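PDB 4OPC: digeranylgeranylglycerophospholipid reductase from Sulfolobus acidocaldarius, which uses FAD to hydrogenate the double bonds of the geranylgeranyl chains of archaeal membrane lipids, turning unsaturated archaeols into saturated, phytanyl ones. Local coordinates for residues N339-G342 with A343-S347; K419-E422 with L423-Y427; G329-D332 with M333-Y337. One frame throughout, in Å; residues are numbered along the deposited sequence. Where two conformers were deposited one is given.

Interaction 1: residues N339-G342 with A343-S347; sequences NEYG and AKQAS. With PGT ((1S)-2-{[{[(2R)-2,3-dihydroxypropyl]oxy}(hydroxy)phosphoryl]oxy}-1-[(palmitoyloxy)methyl]ethyl stearate), chain C.
Lys344 lays its CE methylene over one face of the Tyr341 ring, 3.7 Å from the ring centroid and 19° off the ring normal. This CH-pi contact sits toward the rim, on the side of CE1 and CD1, and the polarised C-H bonds next to the ammonium make CE a good partner for an electron-rich phenol. The bend that brings the lysine chain over the ring comes at its third torsion (chi3 62°); the rest of the chain is extended. NZ continues past CE1 to a hydrogen bond with the backbone oxygen of Glu382. Gln345 comes from another direction: its CG lies 3.7 Å from Tyr341 CD2, and its OE1 sits at the ring edge, with ring and amide planes 54° apart. The amide is held at both ends, OE1 by the hydroxyl of Tyr337 and NE2 by the carbonyl of Phe292, as a buried glutamine needs. Beneath the side chains, helix 332-357 passes through a wider pi-type turn at 339-342. Gln345 N bonds Tyr341 O at 3.0 Å, and Gly342 O accepts from Ala346 N. The ring points into the lipid pocket, where Tyr341 OH donates to PGT O2P at 2.7 Å and is also bonded to Asn295 ND2; His56 and His298 bond the lipid too. A water accepts from Lys344 NZ at 2.8 Å and reaches Tyr341 OH and the phosphate oxygen O1P. The ammonium thus meets the phosphate through this shared water, and its charge may help hold an anionic headgroup from a distance.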
ATOM      1  N   ASN A 339       1.943 -14.512   4.894  1.00 15.55           N
ATOM      2  CA  ASN A 339       3.288 -15.041   4.678  1.00 15.62           C
ATOM      3  C   ASN A 339       4.127 -14.162   3.747  1.00 17.97           C
ATOM      4  O   ASN A 339       5.316 -13.947   3.986  1.00 20.47           O
ATOM      5  CB  ASN A 339       3.238 -16.463   4.124  1.00 17.91           C
ATOM      6  CG  ASN A 339       2.796 -17.483   5.157  1.00 27.87           C
ATOM      7  OD1 ASN A 339       2.852 -17.230   6.359  1.00 37.40           O
ATOM      8  ND2 ASN A 339       2.363 -18.648   4.690  1.00 27.50           N
ATOM      9  N   GLU A 340       3.515 -13.644   2.685  1.00 14.64           N
ATOM     10  CA  GLU A 340       4.276 -12.913   1.675  1.00 14.07           C
ATOM     11  C   GLU A 340       4.565 -11.460   2.040  1.00 15.16           C
ATOM     12  O   GLU A 340       5.543 -10.896   1.545  1.00 18.15           O
ATOM     13  CB  GLU A 340       3.547 -12.945   0.320  1.00 16.89           C
ATOM     14  CG  GLU A 340       3.384 -14.332  -0.306  1.00 19.35           C
ATOM     15  CD  GLU A 340       4.697 -14.953  -0.764  1.00 29.70           C
ATOM     16  OE1 GLU A 340       5.718 -14.239  -0.829  1.00 48.29           O
ATOM     17  OE2 GLU A 340       4.702 -16.163  -1.069  1.00 46.08           O
ATOM     18  N   TYR A 341       3.717 -10.844   2.864  1.00 13.64           N
ATOM     19  CA  TYR A 341       3.858  -9.419   3.165  1.00 12.94           C
ATOM     20  C   TYR A 341       3.183  -8.973   4.461  1.00 13.98           C
ATOM     21  O   TYR A 341       3.695  -8.078   5.144  1.00 14.80           O
ATOM     22  CB  TYR A 341       3.317  -8.577   2.004  1.00 12.56           C
ATOM     23  CG  TYR A 341       3.969  -7.224   1.856  1.00 12.41           C
ATOM     24  CD1 TYR A 341       5.132  -7.075   1.113  1.00 11.21           C
ATOM     25  CD2 TYR A 341       3.421  -6.089   2.452  1.00 13.15           C
ATOM     26  CE1 TYR A 341       5.735  -5.835   0.957  1.00 12.70           C
ATOM     27  CE2 TYR A 341       4.013  -4.848   2.306  1.00 13.94           C
ATOM     28  CZ  TYR A 341       5.176  -4.723   1.562  1.00 12.89           C
ATOM     29  OH  TYR A 341       5.782  -3.496   1.399  1.00 14.39           O
ATOM     30  N   GLY A 342       2.043  -9.565   4.807  1.00 13.54           N
ATOM     31  CA  GLY A 342       1.227  -9.052   5.896  1.00 14.47           C
ATOM     32  C   GLY A 342       1.840  -9.109   7.287  1.00 13.81           C
ATOM     33  O   GLY A 342       1.631  -8.195   8.083  1.00 13.21           O
ATOM     34  N   ALA A 343       2.604 -10.155   7.587  1.00 13.40           N
ATOM     35  CA  ALA A 343       3.241 -10.267   8.897  1.00 12.70           C
ATOM     36  C   ALA A 343       4.273  -9.160   9.052  1.00 14.39           C
ATOM     37  O   ALA A 343       4.362  -8.507  10.101  1.00 14.47           O
ATOM     38  CB  ALA A 343       3.888 -11.634   9.062  1.00 14.32           C
ATOM     39  N   LYS A 344       5.054  -8.941   8.003  1.00 14.46           N
ATOM     40  CA  LYS A 344       5.979  -7.813   7.968  1.00 17.07           C
ATOM     41  C   LYS A 344       5.261  -6.481   8.160  1.00 14.28           C
ATOM     42  O   LYS A 344       5.732  -5.618   8.905  1.00 14.32           O
ATOM     43  CB  LYS A 344       6.731  -7.793   6.640  1.00 18.02           C
ATOM     44  CG  LYS A 344       7.281  -6.420   6.304  1.00 22.28           C
ATOM     45  CD  LYS A 344       8.157  -6.466   5.113  1.00 23.20           C
ATOM     46  CE  LYS A 344       7.396  -6.917   3.898  1.00 19.66           C
ATOM     47  NZ  LYS A 344       8.346  -6.912   2.778  1.00 24.23           N
ATOM     48  N   GLN A 345       4.124  -6.305   7.491  1.00 13.59           N
ATOM     49  CA  GLN A 345       3.336  -5.099   7.646  1.00 13.59           C
ATOM     50  C   GLN A 345       2.953  -4.857   9.080  1.00 13.15           C
ATOM     51  O   GLN A 345       2.985  -3.725   9.548  1.00 13.01           O
ATOM     52  CB  GLN A 345       2.027  -5.220   6.877  1.00 18.98           C
ATOM     53  CG  GLN A 345       2.003  -4.609   5.537  1.00 16.11           C
ATOM     54  CD  GLN A 345       0.626  -4.746   4.925  1.00 12.26           C
ATOM     55  OE1 GLN A 345       0.332  -5.741   4.296  1.00 13.84           O
ATOM     56  NE2 GLN A 345      -0.234  -3.766   5.154  1.00 12.49           N
ATOM     57  N   ALA A 346       2.540  -5.911   9.773  1.00 13.27           N
ATOM     58  CA  ALA A 346       2.101  -5.774  11.158  1.00 13.50           C
ATOM     59  C   ALA A 346       3.237  -5.263  12.039  1.00 13.54           C
ATOM     60  O   ALA A 346       3.051  -4.370  12.866  1.00 13.91           O
ATOM     61  CB  ALA A 346       1.584  -7.103  11.688  1.00 16.61           C
ATOM     62  N   SER A 347       4.420  -5.844  11.875  1.00 13.40           N
ATOM     63  CA  SER A 347       5.609  -5.388  12.579  0.55 16.25           C
ATOM     64  C   SER A 347       5.886  -3.914  12.286  1.00 12.16           C
ATOM     65  O   SER A 347       6.208  -3.124  13.187  1.00 13.31           O
ATOM     66  CB  SER A 347       6.806  -6.232  12.140  0.55 14.43           C
ATOM     67  OG  SER A 347       7.994  -5.828  12.794  0.55 15.13           O
TER
HETATM   68  C48 PGT C 502       5.966   7.435   8.405  1.00 35.70           C
HETATM   69  C47 PGT C 502       4.762   6.581   8.067  1.00 36.57           C
HETATM   70  C46 PGT C 502       4.014   7.204   6.907  1.00 40.41           C
HETATM   71  C45 PGT C 502       4.959   7.379   5.734  1.00 37.95           C
HETATM   72  C44 PGT C 502       4.194   7.378   4.428  1.00 33.93           C
HETATM   73  C43 PGT C 502       4.115   8.788   3.872  1.00 29.17           C
HETATM   74  C42 PGT C 502       3.206   8.777   2.664  1.00 37.45           C
HETATM   75  C41 PGT C 502       3.888   7.979   1.582  1.00 37.56           C
HETATM   76  C40 PGT C 502       3.432   8.443   0.220  1.00 26.52           C
HETATM   77  C39 PGT C 502       4.568   8.183  -0.743  1.00 21.55           C
HETATM   78  C38 PGT C 502       4.934   6.722  -0.708  1.00 21.64           C
HETATM   79  C37 PGT C 502       6.178   6.513  -1.539  1.00 20.53           C
HETATM   80  C36 PGT C 502       6.469   5.033  -1.583  1.00 23.04           C
HETATM   81  C35 PGT C 502       7.863   4.779  -2.106  1.00 24.29           C
HETATM   82  C34 PGT C 502       8.088   3.281  -2.187  1.00 27.05           C
HETATM   83  C33 PGT C 502       9.551   2.947  -2.384  1.00 40.05           C
HETATM   84  C32 PGT C 502       9.716   1.749  -3.300  1.00 44.73           C
HETATM   85  C31 PGT C 502       9.504   0.429  -2.576  1.00 74.75           C
HETATM   86  O31 PGT C 502       8.692  -0.352  -3.037  1.00 62.53           O
HETATM   87  O2  PGT C 502      10.207   0.095  -1.392  1.00 90.64           O
HETATM   88  C2  PGT C 502      11.309  -0.784  -1.524  1.00 59.88           C
HETATM   89  C1  PGT C 502      10.908  -2.243  -1.599  1.00 38.86           C
HETATM   90  O3P PGT C 502       9.544  -2.523  -1.844  1.00 47.77           O
HETATM   91  P   PGT C 502       8.727  -3.297  -0.726  1.00 35.23           P
HETATM   92  O1P PGT C 502       9.181  -2.685   0.580  1.00 34.25           O
HETATM   93  O2P PGT C 502       7.226  -3.126  -0.902  1.00 27.37           O
HETATM   94  O4P PGT C 502       9.040  -4.858  -0.700  1.00 87.28           O
HETATM   95  C4  PGT C 502      10.153  -5.428  -1.358  1.00 59.92           C
HETATM   96  C5  PGT C 502      10.270  -6.904  -1.052  1.00 73.23           C
HETATM   97  O5  PGT C 502      10.220  -7.638  -2.254  1.00 70.98           O
HETATM   98  C6  PGT C 502       9.139  -7.324  -0.143  1.00 54.01           C
HETATM   99  O6  PGT C 502       8.197  -8.109  -0.836  1.00 42.32           O
HETATM  100  C3  PGT C 502      12.226  -0.720  -0.316  1.00 60.42           C
HETATM  101  O3  PGT C 502      12.864   0.525  -0.160  1.00 58.66           O
HETATM  102  C11 PGT C 502      13.064   0.863   1.193  1.00 52.27           C
HETATM  103  O11 PGT C 502      13.483   0.027   1.969  1.00 49.31           O
HETATM  104  C12 PGT C 502      12.747   2.261   1.681  1.00 47.25           C
HETATM  105  C13 PGT C 502      13.452   2.542   2.991  1.00 38.70           C
HETATM  106  C14 PGT C 502      13.091   3.938   3.456  1.00 51.67           C
HETATM  107  C15 PGT C 502      11.977   3.877   4.479  1.00 52.48           C
HETATM  108  C16 PGT C 502      11.712   5.256   5.047  1.00 39.09           C
HETATM  109  C17 PGT C 502      11.716   5.170   6.558  1.00 37.16           C
HETATM  110  C18 PGT C 502      11.771   6.554   7.168  1.00 49.04           C
HETATM  111  C19 PGT C 502      12.081   6.447   8.648  1.00 69.04           C
HETATM  112  C20 PGT C 502      13.520   6.021   8.867  1.00 63.92           C
HETATM  113  C21 PGT C 502      14.238   7.064   9.700  1.00 44.21           C
HETATM  114  C22 PGT C 502      15.294   6.414  10.569  1.00 44.62           C
HETATM  115  C23 PGT C 502      15.546   7.300  11.770  1.00 37.91           C
HETATM  116  C24 PGT C 502      16.380   6.566  12.797  1.00 47.78           C
HETATM  117  C25 PGT C 502      15.684   6.603  14.141  1.00 44.25           C
HETATM  118  C26 PGT C 502      15.536   5.195  14.678  1.00 36.43           C
HETATM  119  O   HOH W   1       5.302 -11.023   5.883  1.00 19.29           O
HETATM  120  O   HOH W   2       8.797  -4.173   2.513  1.00 26.17           O

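Interaction 2: residues K419-E422 with L423-Y427; sequences KIKE and LYLNY
The Tyr424 ring meets the preceding turn through its CD1-CE1 side: Ile420 O lies at the ring edge, near its plane, 3.3 Å from CD1, and Ile420 CG1 is 3.9 Å from CE1. Trp437 of helix 434-452 adds an edge-to-face contact with the same ring. This is i to i+4 packing in the last turns of the alpha-helix 410-425, on the side turned to helix 332-357. Ile420 and Tyr424 lie side by side and point the same way, the isoleucine because CG1 is anti to its backbone nitrogen (chi1 -157°). A branched aliphatic chain and a flat ring suit this buried stripe, where Ile420 meets Ile350 and Tyr424 meets Ala343 and Ala346, whose methyls let the ring come close. Leu423 serves a different neighbour, packing on Val444 and Glu440 of helix 434-452. Charged residues take the remaining sides: the long Lys421 chain ends in a salt bridge to Asp385, and Glu422 pairs with Lys418 one turn earlier. Backbone bonds run regularly through the turn, Tyr424 N to Ile420 O at 3.0 Å and Leu425 N to Lys421 O at 2.8 Å. Leu425 CG also makes a tight approach to Lys421 O, at 3.2 Å. Asn426 is in the turn that follows, and its backbone N bonds only weakly, to Glu422 O and Leu423 O. Asparagine suits this end because its short amide folds back to the carbonyl of Glu422: ND2 donates to Glu422 O at 2.8 Å, arriving above the carbonyl plane, 37° out of it.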
ATOM      1  N   LYS A 419       6.891  -9.426  18.900  1.00 20.03           N
ATOM      2  CA  LYS A 419       5.666 -10.001  19.442  1.00 23.47           C
ATOM      3  C   LYS A 419       4.527 -10.015  18.422  1.00 19.41           C
ATOM      4  O   LYS A 419       3.845 -11.028  18.249  1.00 21.95           O
ATOM      5  CB  LYS A 419       5.220  -9.245  20.694  1.00 28.49           C
ATOM      6  CG  LYS A 419       3.920  -9.770  21.270  1.00 34.84           C
ATOM      7  CD  LYS A 419       3.754  -9.419  22.735  1.00 41.18           C
ATOM      8  CE  LYS A 419       2.563 -10.164  23.332  1.00 43.63           C
ATOM      9  NZ  LYS A 419       2.372  -9.862  24.776  1.00 56.16           N
ATOM     10  N   ILE A 420       4.305  -8.892  17.754  1.00 17.03           N
ATOM     11  CA  ILE A 420       3.239  -8.853  16.766  1.00 16.78           C
ATOM     12  C   ILE A 420       3.588  -9.730  15.556  1.00 20.86           C
ATOM     13  O   ILE A 420       2.715 -10.402  15.011  1.00 19.01           O
ATOM     14  CB  ILE A 420       2.839  -7.403  16.398  1.00 16.65           C
ATOM     15  CG1 ILE A 420       1.412  -7.360  15.845  1.00 19.68           C
ATOM     16  CG2 ILE A 420       3.835  -6.782  15.432  1.00 20.10           C
ATOM     17  CD1 ILE A 420       0.899  -5.949  15.606  1.00 20.85           C
ATOM     18  N   LYS A 421       4.864  -9.780  15.178  1.00 19.28           N
ATOM     19  CA  LYS A 421       5.260 -10.605  14.039  1.00 24.09           C
ATOM     20  C   LYS A 421       4.942 -12.067  14.325  1.00 26.66           C
ATOM     21  O   LYS A 421       4.398 -12.771  13.468  1.00 26.22           O
ATOM     22  CB  LYS A 421       6.743 -10.443  13.711  1.00 26.20           C
ATOM     23  CG  LYS A 421       7.144 -11.064  12.376  1.00 38.48           C
ATOM     24  CD  LYS A 421       7.580 -10.008  11.377  1.00 50.33           C
ATOM     25  CE  LYS A 421       8.164 -10.632  10.126  1.00 54.39           C
ATOM     26  NZ  LYS A 421       9.405 -11.394  10.415  1.00 49.96           N
ATOM     27  N   GLU A 422       5.248 -12.500  15.545  1.00 22.92           N
ATOM     28  CA  GLU A 422       4.953 -13.860  15.987  1.00 26.38           C
ATOM     29  C   GLU A 422       3.453 -14.168  15.981  1.00 26.26           C
ATOM     30  O   GLU A 422       3.052 -15.266  15.606  1.00 24.10           O
ATOM     31  CB  GLU A 422       5.556 -14.122  17.369  1.00 31.39           C
ATOM     32  CG  GLU A 422       7.072 -14.165  17.364  1.00 38.41           C
ATOM     33  CD  GLU A 422       7.661 -14.320  18.754  1.00 66.37           C
ATOM     34  OE1 GLU A 422       6.889 -14.298  19.736  1.00 67.78           O
ATOM     35  OE2 GLU A 422       8.898 -14.463  18.862  1.00 68.38           O
ATOM     36  N   LEU A 423       2.631 -13.211  16.404  1.00 21.02           N
ATOM     37  CA  LEU A 423       1.187 -13.391  16.338  1.00 20.25           C
ATOM     38  C   LEU A 423       0.756 -13.612  14.895  1.00 18.06           C
ATOM     39  O   LEU A 423      -0.097 -14.455  14.620  1.00 19.51           O
ATOM     40  CB  LEU A 423       0.437 -12.186  16.912  1.00 21.40           C
ATOM     41  CG  LEU A 423       0.170 -12.194  18.416  1.00 28.95           C
ATOM     42  CD1 LEU A 423      -0.440 -10.876  18.840  1.00 27.36           C
ATOM     43  CD2 LEU A 423      -0.756 -13.347  18.774  1.00 35.06           C
ATOM     44  N   TYR A 424       1.331 -12.840  13.975  1.00 17.27           N
ATOM     45  CA  TYR A 424       0.991 -12.995  12.564  1.00 16.10           C
ATOM     46  C   TYR A 424       1.525 -14.281  11.949  1.00 21.35           C
ATOM     47  O   TYR A 424       0.871 -14.858  11.078  1.00 23.09           O
ATOM     48  CB  TYR A 424       1.396 -11.754  11.756  1.00 16.99           C
ATOM     49  CG  TYR A 424       0.354 -10.681  11.853  1.00 14.74           C
ATOM     50  CD1 TYR A 424       0.156  -9.981  13.043  1.00 15.45           C
ATOM     51  CD2 TYR A 424      -0.478 -10.398  10.776  1.00 15.90           C
ATOM     52  CE1 TYR A 424      -0.810  -9.013  13.142  1.00 13.87           C
ATOM     53  CE2 TYR A 424      -1.454  -9.425  10.864  1.00 15.29           C
ATOM     54  CZ  TYR A 424      -1.617  -8.732  12.051  1.00 14.28           C
ATOM     55  OH  TYR A 424      -2.593  -7.769  12.143  1.00 16.30           O
ATOM     56  N   LEU A 425       2.687 -14.740  12.404  1.00 23.53           N
ATOM     57  CA  LEU A 425       3.205 -16.038  11.968  1.00 29.25           C
ATOM     58  C   LEU A 425       2.324 -17.181  12.480  1.00 30.25           C
ATOM     59  O   LEU A 425       2.371 -18.300  11.964  1.00 35.31           O
ATOM     60  CB  LEU A 425       4.663 -16.222  12.398  1.00 36.96           C
ATOM     61  CG  LEU A 425       5.623 -15.200  11.776  1.00 50.37           C
ATOM     62  CD1 LEU A 425       7.063 -15.461  12.189  1.00 49.40           C
ATOM     63  CD2 LEU A 425       5.492 -15.182  10.258  1.00 40.11           C
ATOM     64  N   ASN A 426       1.502 -16.885  13.481  1.00 22.28           N
ATOM     65  CA  ASN A 426       0.504 -17.831  13.971  1.00 23.66           C
ATOM     66  C   ASN A 426      -0.912 -17.387  13.610  1.00 23.10           C
ATOM     67  O   ASN A 426      -1.848 -17.543  14.397  1.00 23.19           O
ATOM     68  CB  ASN A 426       0.636 -18.015  15.482  1.00 26.79           C
ATOM     69  CG  ASN A 426       1.929 -18.700  15.872  1.00 30.71           C
ATOM     70  OD1 ASN A 426       2.106 -19.895  15.638  1.00 35.09           O
ATOM     71  ND2 ASN A 426       2.843 -17.944  16.470  1.00 34.63           N
ATOM     72  N   TYR A 427      -1.060 -16.828  12.413  1.00 23.32           N
ATOM     73  CA  TYR A 427      -2.358 -16.412  11.915  1.00 21.01           C
ATOM     74  C   TYR A 427      -3.349 -17.583  11.997  1.00 18.58           C
ATOM     75  O   TYR A 427      -2.984 -18.719  11.705  1.00 20.58           O
ATOM     76  CB  TYR A 427      -2.227 -15.909  10.469  1.00 18.46           C
ATOM     77  CG  TYR A 427      -3.508 -15.280   9.980  1.00 16.03           C
ATOM     78  CD1 TYR A 427      -3.764 -13.926  10.187  1.00 17.03           C
ATOM     79  CD2 TYR A 427      -4.486 -16.051   9.359  1.00 15.96           C
ATOM     80  CE1 TYR A 427      -4.958 -13.354   9.775  1.00 15.41           C
ATOM     81  CE2 TYR A 427      -5.677 -15.493   8.951  1.00 16.32           C
ATOM     82  CZ  TYR A 427      -5.908 -14.149   9.152  1.00 15.69           C
ATOM     83  OH  TYR A 427      -7.096 -13.604   8.737  1.00 17.66           O
TER

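Interaction 3: residues G329-D332 with M333-Y337; sequences GLWD and MNICY
Cys336 N donates to Asp332 O at 2.8 Å and Met333 N to Leu330 O at 3.0 Å, both nearly straight at the hydrogen, and these two bonds carry the chain from one helix into the next. Between them the carbonyl of Trp331 receives two weaker bonds, from Asn334 N and, more distantly, from Ile335 N. The side-chain polar groups bond to neighbouring loops: Trp331 NE1 donates to the carbonyl of Pro428, while the Asn334 amide is held by Met279 N through OD1 and by the Thr278 hydroxyl through ND2. Bonds at both ends fix the rotation of that amide, and ND2 consequently stands over one face of the Trp331 ring, 3.4 Å from CE3 and offset toward the rim. Ring and amide planes are 79° apart, so the amide stands almost upright on the indole. Here the weakly bonded end of helix 327-330 runs on into helix 332-357, and Trp331 sits at the junction as a broad, flat side chain able to meet the first turn. It gets there through a first torsion that sets CG beside its own carbonyl carbon (chi1 -154°). Ile335 adds an aliphatic flank, its CD1 4.2 Å from Trp331 CD1. Met333 leaves this group, bending at its second torsion (chi2 66°) toward Ala315 and Cys311 of helix 302-322 and Ile285 of strand 284-286; a flexible thioether fits this mixed apolar surface. Leu330 joins it there, against Ala319 and Ile285. One turn into the helix, Cys336 CB is 3.2 Å from Asp332 O, and its sulfur forms the disulfide with Cys311.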
ATOM      1  N   GLY A 329     -13.232 -21.583   2.662  1.00 16.04           N
ATOM      2  CA  GLY A 329     -12.823 -21.970   1.326  1.00 16.16           C
ATOM      3  C   GLY A 329     -11.862 -20.997   0.667  1.00 14.42           C
ATOM      4  O   GLY A 329     -11.079 -21.388  -0.201  1.00 18.20           O
ATOM      5  N   LEU A 330     -11.925 -19.735   1.082  1.00 13.28           N
ATOM      6  CA  LEU A 330     -11.089 -18.686   0.516  1.00 13.24           C
ATOM      7  C   LEU A 330      -9.965 -18.276   1.473  1.00 13.62           C
ATOM      8  O   LEU A 330      -9.195 -17.365   1.177  1.00 14.37           O
ATOM      9  CB  LEU A 330     -11.965 -17.472   0.179  1.00 13.18           C
ATOM     10  CG  LEU A 330     -12.951 -17.699  -0.974  1.00 12.74           C
ATOM     11  CD1 LEU A 330     -13.955 -16.573  -1.050  1.00 14.11           C
ATOM     12  CD2 LEU A 330     -12.229 -17.837  -2.303  1.00 18.11           C
ATOM     13  N   TRP A 331      -9.866 -18.967   2.602  1.00 13.36           N
ATOM     14  CA  TRP A 331      -8.980 -18.559   3.701  1.00 13.69           C
ATOM     15  C   TRP A 331      -7.502 -18.537   3.325  1.00 16.04           C
ATOM     16  O   TRP A 331      -6.712 -17.828   3.954  1.00 14.25           O
ATOM     17  CB  TRP A 331      -9.204 -19.476   4.903  1.00 14.92           C
ATOM     18  CG  TRP A 331      -8.859 -18.853   6.225  1.00 15.00           C
ATOM     19  CD1 TRP A 331      -7.826 -19.193   7.050  1.00 17.16           C
ATOM     20  CD2 TRP A 331      -9.548 -17.771   6.867  1.00 15.69           C
ATOM     21  NE1 TRP A 331      -7.837 -18.401   8.170  1.00 17.23           N
ATOM     22  CE2 TRP A 331      -8.886 -17.522   8.083  1.00 16.65           C
ATOM     23  CE3 TRP A 331     -10.673 -17.007   6.541  1.00 16.31           C
ATOM     24  CZ2 TRP A 331      -9.299 -16.520   8.966  1.00 17.65           C
ATOM     25  CZ3 TRP A 331     -11.086 -16.017   7.419  1.00 15.29           C
ATOM     26  CH2 TRP A 331     -10.398 -15.780   8.613  1.00 16.24           C
ATOM     27  N   ASP A 332      -7.127 -19.303   2.303  0.58 17.28           N
ATOM     28  CA  ASP A 332      -5.743 -19.307   1.832  0.58 19.65           C
ATOM     29  C   ASP A 332      -5.287 -17.924   1.394  0.58 16.51           C
ATOM     30  O   ASP A 332      -4.090 -17.644   1.349  0.58 13.49           O
ATOM     31  CB  ASP A 332      -5.556 -20.292   0.677  0.58 20.52           C
ATOM     32  CG  ASP A 332      -5.413 -21.721   1.148  0.58 23.44           C
ATOM     33  OD1 ASP A 332      -5.190 -21.933   2.358  0.58 29.09           O
ATOM     34  OD2 ASP A 332      -5.513 -22.628   0.300  0.58 34.89           O
ATOM     35  N   MET A 333      -6.242 -17.062   1.063  1.00 14.47           N
ATOM     36  CA  MET A 333      -5.923 -15.672   0.747  1.00 13.78           C
ATOM     37  C   MET A 333      -5.142 -15.066   1.906  1.00 14.79           C
ATOM     38  O   MET A 333      -4.093 -14.441   1.713  1.00 14.29           O
ATOM     39  CB  MET A 333      -7.196 -14.856   0.516  1.00 14.84           C
ATOM     40  CG  MET A 333      -6.953 -13.355   0.453  1.00 12.79           C
ATOM     41  SD  MET A 333      -5.960 -12.908  -0.989  1.00 14.71           S
ATOM     42  CE  MET A 333      -5.433 -11.257  -0.547  1.00 14.97           C
ATOM     43  N   ASN A 334      -5.659 -15.267   3.112  1.00 12.97           N
ATOM     44  CA  ASN A 334      -5.036 -14.728   4.313  1.00 12.84           C
ATOM     45  C   ASN A 334      -3.690 -15.377   4.574  1.00 14.13           C
ATOM     46  O   ASN A 334      -2.713 -14.692   4.857  1.00 14.99           O
ATOM     47  CB  ASN A 334      -5.932 -14.955   5.521  1.00 12.89           C
ATOM     48  CG  ASN A 334      -7.154 -14.075   5.513  1.00 13.88           C
ATOM     49  OD1 ASN A 334      -7.069 -12.891   5.216  1.00 15.26           O
ATOM     50  ND2 ASN A 334      -8.298 -14.650   5.851  1.00 13.84           N
ATOM     51  N   ILE A 335      -3.642 -16.701   4.491  1.00 14.64           N
ATOM     52  CA  ILE A 335      -2.396 -17.416   4.759  1.00 16.96           C
ATOM     53  C   ILE A 335      -1.286 -16.961   3.807  1.00 18.13           C
ATOM     54  O   ILE A 335      -0.172 -16.628   4.239  1.00 17.24           O
ATOM     55  CB  ILE A 335      -2.584 -18.928   4.630  1.00 19.25           C
ATOM     56  CG1 ILE A 335      -3.731 -19.421   5.525  1.00 21.21           C
ATOM     57  CG2 ILE A 335      -1.271 -19.647   4.935  1.00 19.38           C
ATOM     58  CD1 ILE A 335      -3.604 -19.011   6.968  1.00 22.44           C
ATOM     59  N   CYS A 336      -1.603 -16.929   2.517  1.00 15.33           N
ATOM     60  CA  CYS A 336      -0.656 -16.501   1.486  1.00 15.62           C
ATOM     61  C   CYS A 336      -0.215 -15.065   1.721  1.00 14.51           C
ATOM     62  O   CYS A 336       0.991 -14.778   1.765  1.00 14.48           O
ATOM     63  CB  CYS A 336      -1.300 -16.635   0.094  1.00 17.78           C
ATOM     64  SG  CYS A 336      -0.398 -15.892  -1.341  1.00 21.10           S
ATOM     65  N   TYR A 337      -1.170 -14.154   1.901  1.00 12.91           N
ATOM     66  CA  TYR A 337      -0.800 -12.747   2.027  1.00 12.10           C
ATOM     67  C   TYR A 337      -0.004 -12.442   3.290  1.00 12.73           C
ATOM     68  O   TYR A 337       0.973 -11.690   3.232  1.00 12.80           O
ATOM     69  CB  TYR A 337      -2.009 -11.803   1.909  1.00 12.10           C
ATOM     70  CG  TYR A 337      -1.526 -10.389   1.873  1.00 11.68           C
ATOM     71  CD1 TYR A 337      -0.988  -9.851   0.707  1.00 12.30           C
ATOM     72  CD2 TYR A 337      -1.506  -9.607   3.018  1.00 13.02           C
ATOM     73  CE1 TYR A 337      -0.485  -8.560   0.684  1.00 11.38           C
ATOM     74  CE2 TYR A 337      -1.000  -8.320   2.996  1.00 12.79           C
ATOM     75  CZ  TYR A 337      -0.486  -7.807   1.824  1.00 11.28           C
ATOM     76  OH  TYR A 337       0.042  -6.541   1.777  1.00 13.49           O
TER

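In the fold
Along the chain the order is interaction 3, interaction 1, interaction 2. Interaction 3 opens helix 332-357 and interaction 1 follows on the same helix, their centres about 14 Å apart; Gly342 N probably bonds Tyr337 O, joining the two. Interaction 2 lies at the end of helix 410-425, which packs against that helix, about 9 Å from interaction 1 centre to centre. Its last residue, Tyr427, lies against Asn334 and Trp331 of interaction 3, whose centre is about 16 Å from its own. All three thus belong to the helical part of the enzyme: interaction 1 sits at the lipid headgroup, the other two are farther from the ligands, and the disulfide ties the start of helix 332-357 to helix 302-322.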